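Local coordinates for protein adhesin LabA (Helicobacter pylori, PDB 6GMM) that acts as a bacterial adhesin and lectin that probably attaches the bacterium to the gastric mucosa by recognising LacdiNAc glycans, at residues S221-I226 with C235-N240. Sequence-based numbering, arbitrary orientation.
Sequences SLWEGI and CGIFKN
Phe-238 drives the leading corner of its ring, atom CZ, onto the six-membered ring of Trp-223, and the evidence for an edge-to-face (T-shaped) pair is direct: the planes stand at 75° and the centroids lie 4.8 Å apart. CZ is 3.6 Å from Trp-223 CH2 and nearly as close to the other five atoms of that ring, so the bump presses into the broad face instead of slipping past its rim. Leu-222 CB lies over the opposite face, toward its rim, so both faces of the indole are covered. Its NE1 is hydrogen-bonded to the carbonyl oxygen of Val-75, a bond that helps hold the indole in this orientation. The loop 221-226 is shaped by a type II beta turn from Trp-223 to Ile-226, with Gly-225 at positive phi (83°), and by an ST turn in which Ser-221 OG accepts from Trp-223 N at 3.0 Å. Within the SabA-type N-terminal extracellular adhesion domain, the contact joins this loop, which follows helix 188-205, to the break between helices 234-237 and 239-264, where Phe-238 takes the N-cap position of the latter; Cys-235 of the former is disulfide-bonded to Cys-206. Alongside the stack, Ile-226 packs CD1 against CE1 of Phe-238, 3.9 Å away, the side chains crossing at about a right angle, while its CG2 meets Ile-237 CG2 at 3.5 Å, tighter than usual for two methyl groups. With CG1 beside the backbone N (chi1 -68°), Ile-237 CG2 is anti to that N and points into the hollow among Ile-226, the indole and the phenyl ring: it reaches Trp-223 CZ3 at 4.1 Å and lies over one face of the next residue's ring, Phe-238, toward its rim. Phe-318 of helix 316-323 touches Trp-223 and Ile-226, whereas Leu-72 and Met-76 pack on Phe-238.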
loop_
_atom_site.group_PDB
_atom_site.type_symbol
_atom_site.label_atom_id
_atom_site.label_comp_id
_atom_site.label_asym_id
_atom_site.label_seq_id
_atom_site.Cartn_x
_atom_site.Cartn_y
_atom_site.Cartn_z
ATOM N N SER A 221 20.204 -10.029 -23.493
ATOM C CA SER A 221 20.441 -8.607 -23.206
ATOM C C SER A 221 21.597 -8.411 -22.220
ATOM O O SER A 221 22.301 -9.370 -21.900
ATOM C CB SER A 221 19.186 -7.949 -22.641
ATOM O OG SER A 221 19.133 -8.125 -21.235
ATOM N N LEU A 222 21.773 -7.165 -21.728
ATOM C CA LEU A 222 22.793 -6.806 -20.754
ATOM C C LEU A 222 22.437 -7.238 -19.345
ATOM O O LEU A 222 23.331 -7.257 -18.490
ATOM C CB LEU A 222 23.045 -5.290 -20.749
ATOM C CG LEU A 222 23.759 -4.693 -21.947
ATOM C CD1 LEU A 222 23.599 -3.200 -21.933
ATOM C CD2 LEU A 222 25.235 -5.069 -21.973
ATOM N N TRP A 223 21.132 -7.529 -19.080
ATOM C CA TRP A 223 20.647 -7.936 -17.771
ATOM C C TRP A 223 19.905 -9.259 -17.847
ATOM O O TRP A 223 19.120 -9.483 -18.778
ATOM C CB TRP A 223 19.704 -6.868 -17.168
ATOM C CG TRP A 223 20.166 -5.444 -17.337
ATOM C CD1 TRP A 223 20.769 -4.656 -16.400
ATOM C CD2 TRP A 223 19.966 -4.617 -18.490
ATOM N NE1 TRP A 223 21.014 -3.402 -16.921
ATOM C CE2 TRP A 223 20.526 -3.350 -18.201
ATOM C CE3 TRP A 223 19.409 -4.837 -19.761
ATOM C CZ2 TRP A 223 20.570 -2.318 -19.148
ATOM C CZ3 TRP A 223 19.458 -3.816 -20.697
ATOM C CH2 TRP A 223 20.029 -2.574 -20.387
ATOM N N GLU A 224 20.109 -10.116 -16.832
ATOM C CA GLU A 224 19.380 -11.383 -16.690
ATOM C C GLU A 224 17.924 -11.037 -16.408
ATOM O O GLU A 224 17.663 -10.036 -15.739
ATOM C CB GLU A 224 19.939 -12.204 -15.520
ATOM C CG GLU A 224 21.289 -12.837 -15.806
ATOM C CD GLU A 224 21.284 -13.984 -16.802
ATOM O OE1 GLU A 224 20.213 -14.595 -17.019
ATOM O OE2 GLU A 224 22.369 -14.289 -17.343
ATOM N N GLY A 225 16.994 -11.811 -16.962
ATOM C CA GLY A 225 15.565 -11.577 -16.749
ATOM C C GLY A 225 14.938 -10.531 -17.651
ATOM O O GLY A 225 13.710 -10.454 -17.719
ATOM N N ILE A 226 15.773 -9.718 -18.353
ATOM C CA ILE A 226 15.344 -8.698 -19.301
ATOM C C ILE A 226 15.587 -9.270 -20.703
ATOM O O ILE A 226 16.726 -9.527 -21.084
ATOM C CB ILE A 226 16.113 -7.374 -19.050
ATOM C CG1 ILE A 226 15.831 -6.793 -17.624
ATOM C CG2 ILE A 226 15.875 -6.348 -20.157
ATOM C CD1 ILE A 226 14.397 -6.308 -17.292
ATOM N N CYS A 235 12.453 2.960 -22.413
ATOM C CA CYS A 235 11.035 2.732 -22.128
ATOM C C CYS A 235 10.459 1.506 -22.888
ATOM O O CYS A 235 9.389 1.006 -22.539
ATOM C CB CYS A 235 10.212 3.998 -22.350
ATOM S SG CYS A 235 9.717 4.273 -24.071
ATOM N N GLY A 236 11.193 1.011 -23.877
ATOM C CA GLY A 236 10.834 -0.198 -24.610
ATOM C C GLY A 236 11.314 -1.430 -23.870
ATOM O O GLY A 236 10.508 -2.248 -23.440
ATOM N N ILE A 237 12.637 -1.540 -23.672
ATOM C CA ILE A 237 13.279 -2.637 -22.935
ATOM C C ILE A 237 12.675 -2.830 -21.512
ATOM O O ILE A 237 12.409 -3.961 -21.112
ATOM C CB ILE A 237 14.826 -2.431 -22.895
ATOM C CG1 ILE A 237 15.427 -2.597 -24.295
ATOM C CG2 ILE A 237 15.519 -3.404 -21.933
ATOM C CD1 ILE A 237 16.788 -1.898 -24.489
ATOM N N PHE A 238 12.490 -1.724 -20.768
ATOM C CA PHE A 238 12.018 -1.752 -19.374
ATOM C C PHE A 238 10.534 -1.389 -19.142
ATOM O O PHE A 238 10.155 -1.127 -18.002
ATOM C CB PHE A 238 12.924 -0.855 -18.514
ATOM C CG PHE A 238 14.355 -1.315 -18.483
ATOM C CD1 PHE A 238 14.753 -2.343 -17.636
ATOM C CD2 PHE A 238 15.300 -0.752 -19.329
ATOM C CE1 PHE A 238 16.079 -2.783 -17.618
ATOM C CE2 PHE A 238 16.632 -1.192 -19.317
ATOM C CZ PHE A 238 17.011 -2.208 -18.463
ATOM N N LYS A 239 9.687 -1.465 -20.186
ATOM C CA LYS A 239 8.233 -1.209 -20.157
ATOM C C LYS A 239 7.520 -1.839 -18.934
ATOM O O LYS A 239 6.783 -1.149 -18.208
ATOM C CB LYS A 239 7.620 -1.754 -21.453
ATOM C CG LYS A 239 6.428 -0.989 -21.988
ATOM C CD LYS A 239 6.073 -1.533 -23.379
ATOM C CE LYS A 239 4.829 -0.923 -23.980
ATOM N NZ LYS A 239 4.401 -1.656 -25.206
ATOM N N ASN A 240 7.759 -3.146 -18.701
ATOM C CA ASN A 240 7.151 -3.894 -17.592
ATOM C C ASN A 240 7.648 -3.382 -16.240
ATOM O O ASN A 240 6.836 -3.080 -15.385
ATOM C CB ASN A 240 7.434 -5.389 -17.757
ATOM C CG ASN A 240 6.955 -6.251 -16.625
ATOM O OD1 ASN A 240 5.814 -6.700 -16.618
ATOM N ND2 ASN A 240 7.817 -6.502 -15.648
#